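Local coordinates for precorrin-6y methylase (Rhodobacter capsulatus, PDB 3NJR), which is the C-terminal domain of a cobalamin-pathway methyltransferase that probably methylates and decarboxylates precorrin-6Y, using S-adenosyl-L-methionine as methyl donor, at residues 22-34 with 39-51. Residues are numbered along the deposited sequence; the frame is centred on the assembly and turned at random.
Sequences SQVPGRPESAFAH and TKSPMRALTLAAL. With SAH (S-adenosyl-L-homocysteine), chain C.
Arg-44, reaching out of the first turn of helix 41-51, ties loop 22-34 to the helix through the backbone oxygen of Arg-27. Its NH1 lies 2.9 Å from Arg-27 O, in the carbonyl plane and on a lone pair, with an N-H...O angle of 161°; NH2 adds a weak bond to the same oxygen. NH2 also donates to Thr-39 O at 3.0 Å, and a bend at chi3 (-26°) turns the guanidinium so that it spans both carbonyls. Phe-32 CE2 sits 3.7 Å from Arg-44 NH1 and lies over one guanidinium face, ring and guanidinium planes being 53° apart. Glu-72 of helix 68-75 completes the network, accepting from Gly-26 N and forming salt bridges with Arg-44 and Arg-27.

Ser-41 is gripped twice. With OG anti to its own nitrogen, the hydroxyl donates to Gly-26 O at 2.7 Å from well above the carbonyl plane, while the helix-start amide Ser-41 N gives a nearly straight bond to Glu-29 OE2 at 3.2 Å. Gly-26 lies level with Ala-45, the closest pair of CA atoms across the contact, and Pro-25 CG rests 3.8 Å from Leu-48 CB.

Beside this network, Thr-39 N and OG1 both donate to SAH OXT, at 3.1 and 3.0 Å. Loop 22-34 folds back on helix 41-51, while Thr-39, just before that helix, lines the S-adenosyl-L-homocysteine pocket of a Rossmann-like, S-adenosylmethionine-dependent methyltransferase domain.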
loop_
_atom_site.group_PDB
_atom_site.type_symbol
_atom_site.label_atom_id
_atom_site.label_comp_id
_atom_site.label_asym_id
_atom_site.label_seq_id
_atom_site.Cartn_x
_atom_site.Cartn_y
_atom_site.Cartn_z
ATOM N N SER A 22 26.973 10.001 -9.370
ATOM C CA SER A 22 26.268 10.505 -8.188
ATOM C C SER A 22 26.998 10.309 -6.872
ATOM O O SER A 22 27.572 9.253 -6.618
ATOM C CB SER A 22 24.892 9.871 -8.064
ATOM O OG SER A 22 24.261 10.381 -6.908
ATOM N N GLN A 23 26.897 11.321 -6.022
ATOM C CA GLN A 23 27.590 11.396 -4.745
ATOM C C GLN A 23 26.775 10.821 -3.593
ATOM O O GLN A 23 27.170 10.959 -2.433
ATOM C CB GLN A 23 27.932 12.866 -4.443
ATOM C CG GLN A 23 28.896 13.487 -5.439
ATOM C CD GLN A 23 30.223 12.731 -5.511
ATOM O OE1 GLN A 23 31.061 12.880 -4.638
ATOM N NE2 GLN A 23 30.399 11.906 -6.547
ATOM N N VAL A 24 25.632 10.203 -3.897
ATOM C CA VAL A 24 24.758 9.670 -2.850
ATOM C C VAL A 24 24.288 8.248 -3.177
ATOM O O VAL A 24 24.346 7.827 -4.336
ATOM C CB VAL A 24 23.539 10.593 -2.559
ATOM C CG1 VAL A 24 23.989 11.964 -2.104
ATOM C CG2 VAL A 24 22.594 10.681 -3.779
ATOM N N PRO A 25 23.834 7.498 -2.151
ATOM C CA PRO A 25 23.291 6.144 -2.321
ATOM C C PRO A 25 22.113 6.083 -3.285
ATOM O O PRO A 25 21.545 7.113 -3.637
ATOM C CB PRO A 25 22.825 5.786 -0.916
ATOM C CG PRO A 25 23.799 6.518 -0.042
ATOM C CD PRO A 25 24.042 7.824 -0.726
ATOM N N GLY A 26 21.751 4.881 -3.704
ATOM C CA GLY A 26 20.662 4.711 -4.635
ATOM C C GLY A 26 21.076 4.976 -6.066
ATOM O O GLY A 26 20.266 5.424 -6.864
ATOM N N ARG A 27 22.332 4.709 -6.413
ATOM C CA ARG A 27 22.750 4.811 -7.811
ATOM C C ARG A 27 22.083 3.717 -8.652
ATOM O O ARG A 27 21.659 2.689 -8.118
ATOM C CB ARG A 27 24.265 4.748 -7.911
ATOM C CG ARG A 27 24.958 5.974 -7.340
ATOM C CD ARG A 27 26.391 5.639 -7.037
ATOM N NE ARG A 27 27.033 6.635 -6.187
ATOM C CZ ARG A 27 27.133 6.573 -4.860
ATOM N NH1 ARG A 27 26.603 5.567 -4.163
ATOM N NH2 ARG A 27 27.763 7.549 -4.232
ATOM N N PRO A 28 21.967 3.928 -9.973
ATOM C CA PRO A 28 21.216 2.946 -10.761
ATOM C C PRO A 28 21.824 1.546 -10.654
ATOM O O PRO A 28 23.031 1.414 -10.382
ATOM C CB PRO A 28 21.357 3.468 -12.199
ATOM C CG PRO A 28 21.763 4.868 -12.072
ATOM C CD PRO A 28 22.591 4.946 -10.834
ATOM N N GLU A 29 20.987 0.531 -10.883
ATOM C CA GLU A 29 21.366 -0.893 -10.809
ATOM C C GLU A 29 22.381 -1.249 -11.896
ATOM O O GLU A 29 23.011 -2.298 -11.853
ATOM C CB GLU A 29 20.124 -1.813 -10.920
ATOM C CG GLU A 29 18.988 -1.615 -9.843
ATOM C CD GLU A 29 17.900 -0.507 -10.180
ATOM O OE1 GLU A 29 18.139 0.381 -11.059
ATOM O OE2 GLU A 29 16.796 -0.530 -9.542
ATOM N N SER A 30 22.541 -0.370 -12.875
ATOM C CA SER A 30 23.516 -0.587 -13.934
ATOM C C SER A 30 24.919 -0.103 -13.563
ATOM O O SER A 30 25.857 -0.300 -14.328
ATOM C CB SER A 30 23.051 0.088 -15.213
ATOM O OG SER A 30 22.533 1.376 -14.911
ATOM N N ALA A 31 25.078 0.532 -12.406
ATOM C CA ALA A 31 26.413 0.948 -11.970
ATOM C C ALA A 31 27.176 -0.207 -11.287
ATOM O O ALA A 31 28.287 -0.027 -10.776
ATOM C CB ALA A 31 26.336 2.184 -11.070
ATOM N N PHE A 32 26.573 -1.398 -11.304
ATOM C CA PHE A 32 27.096 -2.562 -10.601
ATOM C C PHE A 32 26.976 -3.800 -11.483
ATOM O O PHE A 32 25.935 -4.030 -12.124
ATOM C CB PHE A 32 26.303 -2.839 -9.305
ATOM C CG PHE A 32 26.026 -1.622 -8.460
ATOM C CD1 PHE A 32 26.852 -1.304 -7.386
ATOM C CD2 PHE A 32 24.917 -0.810 -8.717
ATOM C CE1 PHE A 32 26.597 -0.173 -6.589
ATOM C CE2 PHE A 32 24.648 0.322 -7.942
ATOM C CZ PHE A 32 25.491 0.643 -6.877
ATOM N N ALA A 33 28.041 -4.593 -11.506
ATOM C CA ALA A 33 27.982 -5.977 -11.933
ATOM C C ALA A 33 27.030 -6.706 -10.984
ATOM O O ALA A 33 27.200 -6.650 -9.765
ATOM C CB ALA A 33 29.359 -6.578 -11.841
ATOM N N HIS A 34 26.012 -7.362 -11.527
ATOM C CA HIS A 34 25.089 -8.133 -10.712
ATOM C C HIS A 34 24.505 -9.207 -11.593
ATOM O O HIS A 34 24.726 -9.199 -12.809
ATOM C CB HIS A 34 23.972 -7.250 -10.157
ATOM C CG HIS A 34 23.050 -6.720 -11.209
ATOM N ND1 HIS A 34 23.268 -5.520 -11.854
ATOM C CD2 HIS A 34 21.912 -7.232 -11.736
ATOM C CE1 HIS A 34 22.303 -5.316 -12.732
ATOM N NE2 HIS A 34 21.470 -6.342 -12.683
ATOM N N THR A 39 20.044 -5.475 -4.795
ATOM C CA THR A 39 19.084 -4.588 -4.090
ATOM C C THR A 39 18.659 -3.403 -4.988
ATOM O O THR A 39 19.508 -2.697 -5.524
ATOM C CB THR A 39 19.643 -4.028 -2.724
ATOM O OG1 THR A 39 19.900 -5.100 -1.804
ATOM C CG2 THR A 39 18.656 -3.044 -2.069
ATOM N N LYS A 40 17.350 -3.203 -5.145
ATOM C CA LYS A 40 16.805 -2.150 -5.996
ATOM C C LYS A 40 17.250 -0.772 -5.510
ATOM O O LYS A 40 17.398 -0.529 -4.304
ATOM C CB LYS A 40 15.275 -2.214 -6.035
ATOM C CG LYS A 40 14.671 -3.369 -6.844
ATOM C CD LYS A 40 14.852 -3.200 -8.360
ATOM C CE LYS A 40 13.894 -4.093 -9.165
ATOM N NZ LYS A 40 13.804 -5.500 -8.645
ATOM N N SER A 41 17.450 0.133 -6.460
ATOM C CA SER A 41 18.067 1.418 -6.173
ATOM C C SER A 41 17.352 2.258 -5.057
ATOM O O SER A 41 18.014 2.734 -4.126
ATOM C CB SER A 41 18.312 2.166 -7.490
ATOM O OG SER A 41 18.337 3.558 -7.283
ATOM N N PRO A 42 16.003 2.395 -5.110
ATOM C CA PRO A 42 15.343 3.138 -4.024
ATOM C C PRO A 42 15.440 2.435 -2.656
ATOM O O PRO A 42 15.470 3.095 -1.608
ATOM C CB PRO A 42 13.878 3.209 -4.486
ATOM C CG PRO A 42 13.915 2.898 -5.959
ATOM C CD PRO A 42 15.018 1.902 -6.092
ATOM N N MET A 43 15.489 1.107 -2.658
ATOM C CA MET A 43 15.619 0.392 -1.398
ATOM C C MET A 43 17.043 0.557 -0.874
ATOM O O MET A 43 17.257 0.694 0.341
ATOM C CB MET A 43 15.205 -1.075 -1.522
ATOM C CG MET A 43 15.135 -1.839 -0.173
ATOM S SD MET A 43 13.719 -1.479 0.954
ATOM C CE MET A 43 12.330 -1.720 -0.163
ATOM N N ARG A 44 18.004 0.588 -1.800
ATOM C CA ARG A 44 19.391 0.812 -1.437
ATOM C C ARG A 44 19.599 2.192 -0.814
ATOM O O ARG A 44 20.367 2.332 0.149
ATOM C CB ARG A 44 20.330 0.618 -2.618
ATOM C CG ARG A 44 21.684 0.126 -2.191
ATOM C CD ARG A 44 22.587 -0.275 -3.344
ATOM N NE ARG A 44 21.866 -0.686 -4.545
ATOM C CZ ARG A 44 21.607 0.123 -5.572
ATOM N NH1 ARG A 44 21.994 1.395 -5.526
ATOM N NH2 ARG A 44 20.967 -0.329 -6.641
ATOM N N ALA A 45 18.904 3.200 -1.328
ATOM C CA ALA A 45 18.915 4.492 -0.662
ATOM C C ALA A 45 18.381 4.390 0.768
ATOM O O ALA A 45 19.000 4.911 1.702
ATOM C CB ALA A 45 18.141 5.534 -1.464
ATOM N N LEU A 46 17.256 3.700 0.958
ATOM C CA LEU A 46 16.624 3.662 2.294
ATOM C C LEU A 46 17.528 2.989 3.311
ATOM O O LEU A 46 17.679 3.468 4.453
ATOM C CB LEU A 46 15.272 2.971 2.278
ATOM C CG LEU A 46 14.158 3.799 1.663
ATOM C CD1 LEU A 46 12.964 2.898 1.358
ATOM C CD2 LEU A 46 13.758 4.987 2.553
ATOM N N THR A 47 18.118 1.885 2.870
ATOM C CA THR A 47 19.000 1.072 3.682
ATOM C C THR A 47 20.237 1.880 4.102
ATOM O O THR A 47 20.494 2.078 5.301
ATOM C CB THR A 47 19.391 -0.176 2.896
ATOM O OG1 THR A 47 18.202 -0.911 2.587
ATOM C CG2 THR A 47 20.342 -1.045 3.683
ATOM N N LEU A 48 20.980 2.396 3.131
ATOM C CA LEU A 48 22.085 3.273 3.492
ATOM C C LEU A 48 21.707 4.428 4.399
ATOM O O LEU A 48 22.456 4.744 5.327
ATOM C CB LEU A 48 22.926 3.685 2.286
ATOM C CG LEU A 48 23.886 2.502 2.132
ATOM C CD1 LEU A 48 23.406 1.495 1.094
ATOM C CD2 LEU A 48 25.233 2.995 1.803
ATOM N N ALA A 49 20.539 5.022 4.196
ATOM C CA ALA A 49 20.064 6.044 5.140
ATOM C C ALA A 49 19.987 5.498 6.581
ATOM O O ALA A 49 20.425 6.167 7.541
ATOM C CB ALA A 49 18.728 6.606 4.695
ATOM N N ALA A 50 19.466 4.283 6.729
ATOM C CA ALA A 50 19.398 3.624 8.034
ATOM C C ALA A 50 20.792 3.251 8.577
ATOM O O ALA A 50 21.037 3.324 9.782
ATOM C CB ALA A 50 18.505 2.369 7.945
ATOM N N LEU A 51 21.684 2.825 7.682
ATOM C CA LEU A 51 23.022 2.381 8.071
ATOM C C LEU A 51 23.838 3.576 8.548
ATOM O O LEU A 51 24.593 3.465 9.524
ATOM C CB LEU A 51 23.724 1.645 6.918
ATOM C CG LEU A 51 23.263 0.201 6.660
ATOM C CD1 LEU A 51 23.751 -0.330 5.339
ATOM C CD2 LEU A 51 23.728 -0.721 7.771
HETATM N N SAH C . 22.129 -6.937 -0.736
HETATM C CA SAH C . 22.257 -7.684 -2.025
HETATM C CB SAH C . 20.918 -8.334 -2.379
HETATM C CG SAH C . 21.013 -9.861 -2.476
HETATM S SD SAH C . 20.169 -10.622 -1.119
HETATM C C SAH C . 22.750 -6.767 -3.119
HETATM O O SAH C . 23.337 -7.186 -4.117
HETATM O OXT SAH C . 22.596 -5.553 -3.058
HETATM C "C5'" SAH C . 20.309 -12.366 -1.430
HETATM C "C4'" SAH C . 21.736 -12.920 -1.295
HETATM O "O4'" SAH C . 22.059 -13.360 0.038
HETATM C "C3'" SAH C . 21.925 -14.132 -2.202
HETATM O "O3'" SAH C . 22.962 -13.859 -3.138
HETATM C "C2'" SAH C . 22.343 -15.278 -1.297
HETATM O "O2'" SAH C . 23.366 -16.108 -1.865
HETATM C "C1'" SAH C . 22.827 -14.574 -0.036
HETATM N N9 SAH C . 22.733 -15.477 1.152
HETATM C C8 SAH C . 21.760 -16.385 1.384
HETATM N N7 SAH C . 21.977 -17.062 2.537
HETATM C C5 SAH C . 23.120 -16.591 3.070
HETATM C C6 SAH C . 23.923 -16.861 4.289
HETATM N N6 SAH C . 23.506 -17.803 5.161
HETATM N N1 SAH C . 25.066 -16.150 4.498
HETATM C C2 SAH C . 25.474 -15.214 3.619
HETATM N N3 SAH C . 24.787 -14.920 2.494
HETATM C C4 SAH C . 23.622 -15.551 2.159
#